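Local coordinates for protein ectonucleoside triphosphate diphosphohydrolase 4 (Homo sapiens, PDB 6WG5) that belongs to the GDA1/CD39 nucleoside phosphatase family, whose fold is related to that of actin and the sugar kinases, at residues A179-R189 and R216-D224; K252-L260 and H269-T277. All coordinates share one frame; numbering follows the deposited sequence. Where two conformers were deposited one is given.

Contact 1: A179-R189 and R216-D224; sequences AWIGINFVLGR and RKRTAGILD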
loop_
_atom_site.group_PDB
_atom_site.type_symbol
_atom_site.label_atom_id
_atom_site.label_comp_id
_atom_site.label_asym_id
_atom_site.label_seq_id
_atom_site.Cartn_x
_atom_site.Cartn_y
_atom_site.Cartn_z
ATOM N N ALA A 179 0.200 5.816 -2.538
ATOM C CA ALA A 179 0.020 5.360 -1.164
ATOM C C ALA A 179 1.125 5.898 -0.263
ATOM O O ALA A 179 0.873 6.259 0.892
ATOM C CB ALA A 179 -0.019 3.833 -1.116
ATOM N N TRP A 180 2.355 5.960 -0.776
ATOM C CA TRP A 180 3.455 6.504 0.010
ATOM C C TRP A 180 3.238 7.984 0.302
ATOM O O TRP A 180 3.519 8.453 1.411
ATOM C CB TRP A 180 4.776 6.280 -0.728
ATOM C CG TRP A 180 5.972 6.811 -0.006
ATOM C CD1 TRP A 180 6.748 6.145 0.896
ATOM C CD2 TRP A 180 6.535 8.121 -0.131
ATOM N NE1 TRP A 180 7.761 6.962 1.342
ATOM C CE2 TRP A 180 7.650 8.181 0.726
ATOM C CE3 TRP A 180 6.203 9.251 -0.886
ATOM C CZ2 TRP A 180 8.435 9.323 0.852
ATOM C CZ3 TRP A 180 6.982 10.387 -0.760
ATOM C CH2 TRP A 180 8.085 10.414 0.103
ATOM N N ILE A 181 2.732 8.734 -0.682
ATOM C CA ILE A 181 2.412 10.142 -0.460
ATOM C C ILE A 181 1.303 10.275 0.573
ATOM O O ILE A 181 1.340 11.157 1.441
ATOM C CB ILE A 181 2.027 10.819 -1.790
ATOM C CG1 ILE A 181 3.237 10.894 -2.725
ATOM C CG2 ILE A 181 1.464 12.222 -1.546
ATOM C CD1 ILE A 181 2.894 11.329 -4.138
ATOM N N GLY A 182 0.298 9.401 0.498
ATOM C CA GLY A 182 -0.839 9.515 1.396
ATOM C C GLY A 182 -0.442 9.414 2.856
ATOM O O GLY A 182 -0.851 10.234 3.682
ATOM N N ILE A 183 0.363 8.406 3.197
ATOM C CA ILE A 183 0.704 8.190 4.600
ATOM C C ILE A 183 1.596 9.313 5.111
ATOM O O ILE A 183 1.384 9.839 6.210
ATOM C CB ILE A 183 1.360 6.809 4.793
ATOM C CG1 ILE A 183 1.558 6.535 6.286
ATOM C CG2 ILE A 183 2.693 6.718 4.048
ATOM C CD1 ILE A 183 2.150 5.176 6.601
ATOM N N ASN A 184 2.601 9.707 4.328
ATOM C CA ASN A 184 3.513 10.750 4.782
ATOM C C ASN A 184 2.811 12.094 4.888
ATOM O O ASN A 184 3.198 12.932 5.710
ATOM C CB ASN A 184 4.712 10.848 3.843
ATOM C CG ASN A 184 5.724 9.754 4.088
ATOM O OD1 ASN A 184 6.560 9.860 4.986
ATOM N ND2 ASN A 184 5.649 8.687 3.297
ATOM N N PHE A 185 1.780 12.317 4.077
ATOM C CA PHE A 185 1.037 13.567 4.165
ATOM C C PHE A 185 0.309 13.674 5.499
ATOM O O PHE A 185 0.460 14.667 6.221
ATOM C CB PHE A 185 0.056 13.673 3.002
ATOM C CG PHE A 185 -0.716 14.953 2.988
ATOM C CD1 PHE A 185 -0.087 16.150 2.702
ATOM C CD2 PHE A 185 -2.072 14.961 3.262
ATOM C CE1 PHE A 185 -0.793 17.333 2.688
ATOM C CE2 PHE A 185 -2.784 16.140 3.250
ATOM C CZ PHE A 185 -2.144 17.330 2.962
ATOM N N VAL A 186 -0.483 12.657 5.850
ATOM C CA VAL A 186 -1.215 12.699 7.113
ATOM C C VAL A 186 -0.251 12.728 8.289
ATOM O O VAL A 186 -0.546 13.330 9.328
ATOM C CB VAL A 186 -2.196 11.511 7.218
ATOM C CG1 VAL A 186 -3.236 11.580 6.111
ATOM C CG2 VAL A 186 -1.455 10.182 7.175
ATOM N N LEU A 187 0.911 12.087 8.151
ATOM C CA LEU A 187 1.927 12.142 9.196
ATOM C C LEU A 187 2.645 13.484 9.247
ATOM O O LEU A 187 3.462 13.692 10.150
ATOM C CB LEU A 187 2.950 11.022 8.994
ATOM C CG LEU A 187 2.453 9.588 9.201
ATOM C CD1 LEU A 187 3.589 8.606 8.972
ATOM C CD2 LEU A 187 1.865 9.392 10.589
ATOM N N GLY A 188 2.369 14.388 8.309
ATOM C CA GLY A 188 2.957 15.711 8.339
ATOM C C GLY A 188 4.380 15.795 7.843
ATOM O O GLY A 188 5.060 16.789 8.117
ATOM N N ARG A 189 4.855 14.790 7.110
ATOM C CA ARG A 189 6.248 14.757 6.681
ATOM C C ARG A 189 6.538 15.696 5.521
ATOM O O ARG A 189 7.712 15.900 5.194
ATOM C CB ARG A 189 6.636 13.327 6.298
ATOM C CG ARG A 189 6.345 12.306 7.389
ATOM C CD ARG A 189 7.013 12.685 8.704
ATOM N NE ARG A 189 6.655 11.771 9.782
ATOM C CZ ARG A 189 7.312 10.653 10.074
ATOM N NH1 ARG A 189 8.370 10.292 9.365
ATOM N NH2 ARG A 189 6.904 9.893 11.080
ATOM N N ARG A 216 15.708 17.899 5.406
ATOM C CA ARG A 216 14.270 18.020 5.601
ATOM C C ARG A 216 13.784 16.835 6.425
ATOM O O ARG A 216 14.551 15.924 6.753
ATOM C CB ARG A 216 13.531 18.097 4.262
ATOM C CG ARG A 216 13.740 16.879 3.385
ATOM C CD ARG A 216 13.032 17.002 2.044
ATOM N NE ARG A 216 13.208 15.788 1.251
ATOM C CZ ARG A 216 13.098 15.725 -0.072
ATOM N NH1 ARG A 216 13.280 14.566 -0.691
ATOM N NH2 ARG A 216 12.822 16.813 -0.779
ATOM N N LYS A 217 12.493 16.852 6.755
ATOM C CA LYS A 217 11.901 15.785 7.554
ATOM C C LYS A 217 12.114 14.429 6.897
ATOM O O LYS A 217 11.898 14.264 5.693
ATOM C CB LYS A 217 10.403 16.023 7.739
ATOM C CG LYS A 217 10.029 17.019 8.812
ATOM C CD LYS A 217 8.527 16.985 9.044
ATOM C CE LYS A 217 8.076 18.028 10.045
ATOM N NZ LYS A 217 6.600 17.979 10.243
ATOM N N ARG A 218 12.525 13.454 7.703
ATOM C CA ARG A 218 12.563 12.072 7.251
ATOM C C ARG A 218 11.153 11.580 6.955
ATOM O O ARG A 218 10.196 11.941 7.646
ATOM C CB ARG A 218 13.210 11.197 8.323
ATOM C CG ARG A 218 13.438 9.759 7.911
ATOM C CD ARG A 218 14.103 8.988 9.035
ATOM N NE ARG A 218 13.218 8.828 10.185
ATOM C CZ ARG A 218 13.607 8.370 11.371
ATOM N NH1 ARG A 218 14.871 8.023 11.578
ATOM N NH2 ARG A 218 12.728 8.260 12.356
ATOM N N THR A 219 11.023 10.757 5.919
ATOM C CA THR A 219 9.745 10.157 5.564
ATOM C C THR A 219 9.654 8.735 6.107
ATOM O O THR A 219 10.637 8.146 6.561
ATOM C CB THR A 219 9.544 10.152 4.045
ATOM O OG1 THR A 219 10.633 9.468 3.412
ATOM C CG2 THR A 219 9.446 11.573 3.508
ATOM N N ALA A 220 8.444 8.183 6.047
ATOM C CA ALA A 220 8.159 6.839 6.532
ATOM C C ALA A 220 7.887 5.929 5.342
ATOM O O ALA A 220 7.018 6.225 4.515
ATOM C CB ALA A 220 6.964 6.843 7.485
ATOM N N GLY A 221 8.632 4.825 5.256
ATOM C CA GLY A 221 8.366 3.823 4.249
ATOM C C GLY A 221 7.159 2.984 4.607
ATOM O O GLY A 221 6.661 3.006 5.733
ATOM N N ILE A 222 6.675 2.232 3.622
ATOM C CA ILE A 222 5.508 1.378 3.804
ATOM C C ILE A 222 5.856 -0.034 3.355
ATOM O O ILE A 222 6.429 -0.230 2.278
ATOM C CB ILE A 222 4.275 1.911 3.047
ATOM C CG1 ILE A 222 4.619 2.232 1.596
ATOM C CG2 ILE A 222 3.735 3.149 3.750
ATOM C CD1 ILE A 222 3.435 2.719 0.767
ATOM N N LEU A 223 5.537 -1.005 4.203
ATOM C CA LEU A 223 5.589 -2.422 3.875
ATOM C C LEU A 223 4.168 -2.963 3.913
ATOM O O LEU A 223 3.444 -2.739 4.889
ATOM C CB LEU A 223 6.472 -3.183 4.865
ATOM C CG LEU A 223 7.977 -3.098 4.648
ATOM C CD1 LEU A 223 8.709 -3.255 5.966
ATOM C CD2 LEU A 223 8.410 -4.174 3.670
ATOM N N ASP A 224 3.767 -3.661 2.855
ATOM C CA ASP A 224 2.410 -4.188 2.763
ATOM C C ASP A 224 2.471 -5.605 2.219
ATOM O O ASP A 224 2.894 -5.816 1.079
ATOM C CB ASP A 224 1.534 -3.305 1.870
ATOM C CG ASP A 224 0.054 -3.489 2.142
ATOM O OD1 ASP A 224 -0.331 -4.561 2.649
ATOM O OD2 ASP A 224 -0.726 -2.558 1.850
HETATM O O HOH W 1 10.357 6.781 3.071
HETATM O O HOH W 2 5.616 15.130 11.164
HETATM O O HOH W 3 10.026 15.494 4.093
#
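Asn-184 meets Ala-220 because its CG stands anti to its own carbonyl carbon (chi1 -78°) and chi2 of -83° turns the amide so that OD1 and ND2 both face Ala-220. OD1 takes Ala-220 N on a lone pair at 2.7 Å, nearly straight at 171°, while ND2 gives one hydrogen to Ala-220 O at 3.1 Å and the other to Trp-180 O, a turn back along helix 172-186. The same ND2 rests over one face of the indole, near its rim. Trp-180, its CG anti to the backbone N, brings the ring alongside Thr-219 and Ala-220; its CZ2 edge reaches Thr-219 OG1 at 3.4 Å, and a water joins NE1 to that hydroxyl, which also bonds Glu-235. Toward strand 221-225 the contact turns apolar: Ile-183 CG2 packs on Ile-222 CG2 at 3.7 Å. At the helix end Gly-188 closes a Schellman motif, and the extended Lys-217 sends NZ to Gly-188 O at 2.9 Å, above the carbonyl plane. Arg-189 NH1 bonds Arg-218 O at 3.0 Å and forms a salt bridge with Glu-380, shared by Arg-218, which also bonds Asn-378 OD1. The buried amide of Asn-184 thus satisfies both backbone polar groups of Ala-220, its three bonds fixing its flip, and Glu-380 probably offsets the two nearby arginine charges.

Contact 2: K252-L260 and H269-T277; sequences KNLLAEFNL and HVYRVYVAT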
loop_
_atom_site.group_PDB
_atom_site.type_symbol
_atom_site.label_atom_id
_atom_site.label_comp_id
_atom_site.label_asym_id
_atom_site.label_seq_id
_atom_site.Cartn_x
_atom_site.Cartn_y
_atom_site.Cartn_z
ATOM N N LYS A 252 15.649 2.063 -12.930
ATOM C CA LYS A 252 14.814 3.085 -13.557
ATOM C C LYS A 252 13.336 2.766 -13.373
ATOM O O LYS A 252 12.533 3.637 -13.019
ATOM C CB LYS A 252 15.136 3.195 -15.049
ATOM C CG LYS A 252 16.363 4.017 -15.406
ATOM C CD LYS A 252 16.550 4.051 -16.920
ATOM C CE LYS A 252 17.740 4.902 -17.339
ATOM N NZ LYS A 252 19.037 4.323 -16.899
ATOM N N ASN A 253 12.964 1.506 -13.604
ATOM C CA ASN A 253 11.565 1.105 -13.577
ATOM C C ASN A 253 11.007 1.004 -12.164
ATOM O O ASN A 253 9.783 0.986 -11.999
ATOM C CB ASN A 253 11.405 -0.237 -14.290
ATOM C CG ASN A 253 9.989 -0.478 -14.768
ATOM O OD1 ASN A 253 9.320 0.437 -15.251
ATOM N ND2 ASN A 253 9.520 -1.714 -14.630
ATOM N N LEU A 254 11.867 0.934 -11.147
ATOM C CA LEU A 254 11.435 0.812 -9.761
ATOM C C LEU A 254 11.622 2.102 -8.975
ATOM O O LEU A 254 11.389 2.115 -7.761
ATOM C CB LEU A 254 12.191 -0.326 -9.073
ATOM C CG LEU A 254 12.114 -1.688 -9.760
ATOM C CD1 LEU A 254 12.903 -2.715 -8.967
ATOM C CD2 LEU A 254 10.665 -2.133 -9.932
ATOM N N LEU A 255 12.036 3.182 -9.631
ATOM C CA LEU A 255 12.257 4.463 -8.981
ATOM C C LEU A 255 11.352 5.515 -9.603
ATOM O O LEU A 255 11.201 5.573 -10.827
ATOM C CB LEU A 255 13.721 4.899 -9.104
ATOM C CG LEU A 255 14.736 4.059 -8.324
ATOM C CD1 LEU A 255 16.154 4.418 -8.734
ATOM C CD2 LEU A 255 14.550 4.247 -6.824
ATOM N N ALA A 256 10.746 6.336 -8.751
ATOM C CA ALA A 256 9.901 7.442 -9.179
ATOM C C ALA A 256 10.495 8.743 -8.662
ATOM O O ALA A 256 10.830 8.850 -7.477
ATOM C CB ALA A 256 8.468 7.271 -8.670
ATOM N N GLU A 257 10.633 9.722 -9.551
ATOM C CA GLU A 257 11.146 11.041 -9.203
ATOM C C GLU A 257 10.092 12.075 -9.561
ATOM O O GLU A 257 9.739 12.225 -10.736
ATOM C CB GLU A 257 12.461 11.322 -9.928
ATOM C CG GLU A 257 13.653 10.643 -9.282
ATOM C CD GLU A 257 14.775 10.365 -10.260
ATOM O OE1 GLU A 257 15.213 9.197 -10.337
ATOM O OE2 GLU A 257 15.214 11.307 -10.955
ATOM N N PHE A 258 9.591 12.782 -8.552
ATOM C CA PHE A 258 8.484 13.706 -8.729
ATOM C C PHE A 258 8.679 14.912 -7.821
ATOM O O PHE A 258 9.560 14.935 -6.955
ATOM C CB PHE A 258 7.144 13.022 -8.436
ATOM C CG PHE A 258 7.074 12.389 -7.076
ATOM C CD1 PHE A 258 6.593 13.099 -5.990
ATOM C CD2 PHE A 258 7.496 11.086 -6.884
ATOM C CE1 PHE A 258 6.530 12.521 -4.738
ATOM C CE2 PHE A 258 7.434 10.499 -5.635
ATOM C CZ PHE A 258 6.951 11.218 -4.560
ATOM N N ASN A 259 7.832 15.919 -8.029
ATOM C CA ASN A 259 7.876 17.169 -7.278
ATOM C C ASN A 259 6.474 17.465 -6.767
ATOM O O ASN A 259 5.548 17.644 -7.565
ATOM C CB ASN A 259 8.385 18.316 -8.155
ATOM C CG ASN A 259 8.627 19.590 -7.372
ATOM O OD1 ASN A 259 8.262 19.692 -6.199
ATOM N ND2 ASN A 259 9.235 20.574 -8.021
ATOM N N LEU A 260 6.317 17.509 -5.443
ATOM C CA LEU A 260 5.007 17.747 -4.849
ATOM C C LEU A 260 4.664 19.225 -4.746
ATOM O O LEU A 260 3.489 19.561 -4.558
ATOM C CB LEU A 260 4.933 17.122 -3.456
ATOM C CG LEU A 260 4.528 15.653 -3.385
ATOM C CD1 LEU A 260 4.793 15.113 -1.993
ATOM C CD2 LEU A 260 3.063 15.491 -3.746
ATOM N N HIS A 269 10.433 19.827 -2.169
ATOM C CA HIS A 269 9.471 18.734 -2.240
ATOM C C HIS A 269 9.767 17.758 -3.377
ATOM O O HIS A 269 8.855 17.070 -3.847
ATOM C CB HIS A 269 8.054 19.290 -2.389
ATOM C CG HIS A 269 7.543 19.981 -1.166
ATOM N ND1 HIS A 269 7.454 19.357 0.060
ATOM C CD2 HIS A 269 7.080 21.241 -0.981
ATOM C CE1 HIS A 269 6.965 20.204 0.948
ATOM N NE2 HIS A 269 6.729 21.353 0.342
ATOM N N VAL A 270 11.015 17.687 -3.835
ATOM C CA VAL A 270 11.424 16.687 -4.816
ATOM C C VAL A 270 11.844 15.427 -4.070
ATOM O O VAL A 270 12.704 15.477 -3.183
ATOM C CB VAL A 270 12.568 17.215 -5.701
ATOM C CG1 VAL A 270 13.097 16.116 -6.614
ATOM C CG2 VAL A 270 12.090 18.396 -6.526
ATOM N N TYR A 271 11.242 14.295 -4.434
ATOM C CA TYR A 271 11.481 13.031 -3.754
ATOM C C TYR A 271 11.811 11.936 -4.757
ATOM O O TYR A 271 11.269 11.912 -5.866
ATOM C CB TYR A 271 10.258 12.597 -2.931
ATOM C CG TYR A 271 9.979 13.483 -1.743
ATOM C CD1 TYR A 271 10.576 13.236 -0.518
ATOM C CD2 TYR A 271 9.118 14.567 -1.847
ATOM C CE1 TYR A 271 10.331 14.044 0.571
ATOM C CE2 TYR A 271 8.864 15.381 -0.764
ATOM C CZ TYR A 271 9.474 15.115 0.443
ATOM O OH TYR A 271 9.229 15.921 1.530
ATOM N N ARG A 272 12.715 11.045 -4.359
ATOM C CA ARG A 272 12.995 9.811 -5.081
ATOM C C ARG A 272 12.454 8.656 -4.249
ATOM O O ARG A 272 12.937 8.415 -3.137
ATOM C CB ARG A 272 14.496 9.648 -5.326
ATOM C CG ARG A 272 14.859 8.473 -6.221
ATOM C CD ARG A 272 16.365 8.250 -6.296
ATOM N NE ARG A 272 17.121 9.502 -6.200
ATOM C CZ ARG A 272 18.049 9.771 -5.283
ATOM N NH1 ARG A 272 18.667 10.946 -5.300
ATOM N NH2 ARG A 272 18.381 8.878 -4.359
ATOM N N VAL A 273 11.454 7.954 -4.778
ATOM C CA VAL A 273 10.778 6.883 -4.055
ATOM C C VAL A 273 10.939 5.581 -4.827
ATOM O O VAL A 273 10.668 5.526 -6.032
ATOM C CB VAL A 273 9.290 7.201 -3.830
ATOM C CG1 VAL A 273 8.622 6.087 -3.039
ATOM C CG2 VAL A 273 9.139 8.531 -3.110
ATOM N N TYR A 274 11.373 4.537 -4.123
ATOM C CA TYR A 274 11.489 3.196 -4.676
ATOM C C TYR A 274 10.213 2.425 -4.377
ATOM O O TYR A 274 9.718 2.459 -3.248
ATOM C CB TYR A 274 12.701 2.484 -4.076
ATOM C CG TYR A 274 12.738 0.984 -4.283
ATOM C CD1 TYR A 274 12.304 0.118 -3.289
ATOM C CD2 TYR A 274 13.225 0.436 -5.461
ATOM C CE1 TYR A 274 12.346 -1.251 -3.463
ATOM C CE2 TYR A 274 13.268 -0.936 -5.647
ATOM C CZ TYR A 274 12.831 -1.773 -4.643
ATOM O OH TYR A 274 12.871 -3.138 -4.820
ATOM N N VAL A 275 9.680 1.745 -5.388
ATOM C CA VAL A 275 8.436 0.992 -5.262
ATOM C C VAL A 275 8.625 -0.362 -5.928
ATOM O O VAL A 275 8.997 -0.433 -7.104
ATOM C CB VAL A 275 7.244 1.741 -5.891
ATOM C CG1 VAL A 275 5.965 0.922 -5.759
ATOM C CG2 VAL A 275 7.068 3.099 -5.244
ATOM N N ALA A 276 8.365 -1.434 -5.182
ATOM C CA ALA A 276 8.476 -2.786 -5.711
ATOM C C ALA A 276 7.278 -3.604 -5.259
ATOM O O ALA A 276 6.893 -3.550 -4.087
ATOM C CB ALA A 276 9.777 -3.457 -5.258
ATOM N N THR A 277 6.696 -4.358 -6.189
ATOM C CA THR A 277 5.576 -5.247 -5.915
ATOM C C THR A 277 5.977 -6.653 -6.329
ATOM O O THR A 277 6.550 -6.844 -7.407
ATOM C CB THR A 277 4.319 -4.803 -6.672
ATOM O OG1 THR A 277 4.112 -3.398 -6.476
ATOM C CG2 THR A 277 3.103 -5.560 -6.178
HETATM O O HOH W 4 9.692 21.345 -4.731
#
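Leu-254 O accepts Val-275 N at 2.9 Å, the first of six backbone hydrogen bonds joining 252-260 to 269-277. Ala-256 and Val-273 exchange two, Phe-258 and Tyr-271 two more, the bond from Phe-258 N to Tyr-271 O being the longest at 3.3 Å; Leu-260 N to His-269 O ends the series. In the non-hydrogen-bonded pairs between them CA-H groups lean on carbonyls, as Val-270 CA does on Phe-258 O at 3.3 Å. These strands form an antiparallel beta hairpin at one margin of the mixed sheet, where 255-259 is an outermost strand and 270-279 pairs on its other side with 229-235. Apolar contacts divide between the two faces. On that of Ala-256 and Phe-258, turned to helix 172-186, the phenyl ring folds back across the neighbouring strand: chi1 of 55° puts CG between the backbone N and carbonyl carbon, CE2 touches Val-273 CG2 at 3.6 Å, and Tyr-271 O lies over one ring face near the rim. On the opposite face Leu-255 CD2 touches Tyr-274 CB, close to the plane of a ring whose OH bonds Tyr-370 O; just ahead of strand 255-259, Leu-254 runs alongside Tyr-274, CB against CE2 at 3.6 Å. Among polar side chains, Glu-257 and Arg-272 lie side by side through their CG atoms, 3.9 Å apart; in the conformer given, the guanidinium bonds Lys-238 O. A water links Asn-259 OD1, which also accepts Gly-261 N, with His-269 N.

How the contacts relate
Contact 1 is buried, whereas contact 2 is only partly so, with Glu-257 exposed on the outermost strand; their centres lie about 13 Å apart. Both reach one mixed sheet: strand 221-225 holds an interior place, 255-259 an edge. Helix 172-186 serves both, and Trp-180 bridges them, its CZ3 packing on Val-273 CG2 at 3.7 Å. From strand 214-217 Arg-216 NH1 probably bonds Val-270 O at 2.7 Å, and its cation-pi contact with Tyr-271 adds a second tie. In contact 1 amide, lysine and arginine side chains grip backbone groups around the helix end and the approach to strand 221-225, where packing turns apolar; contact 2 is carried by regular backbone pairing, with side chains dressing either face.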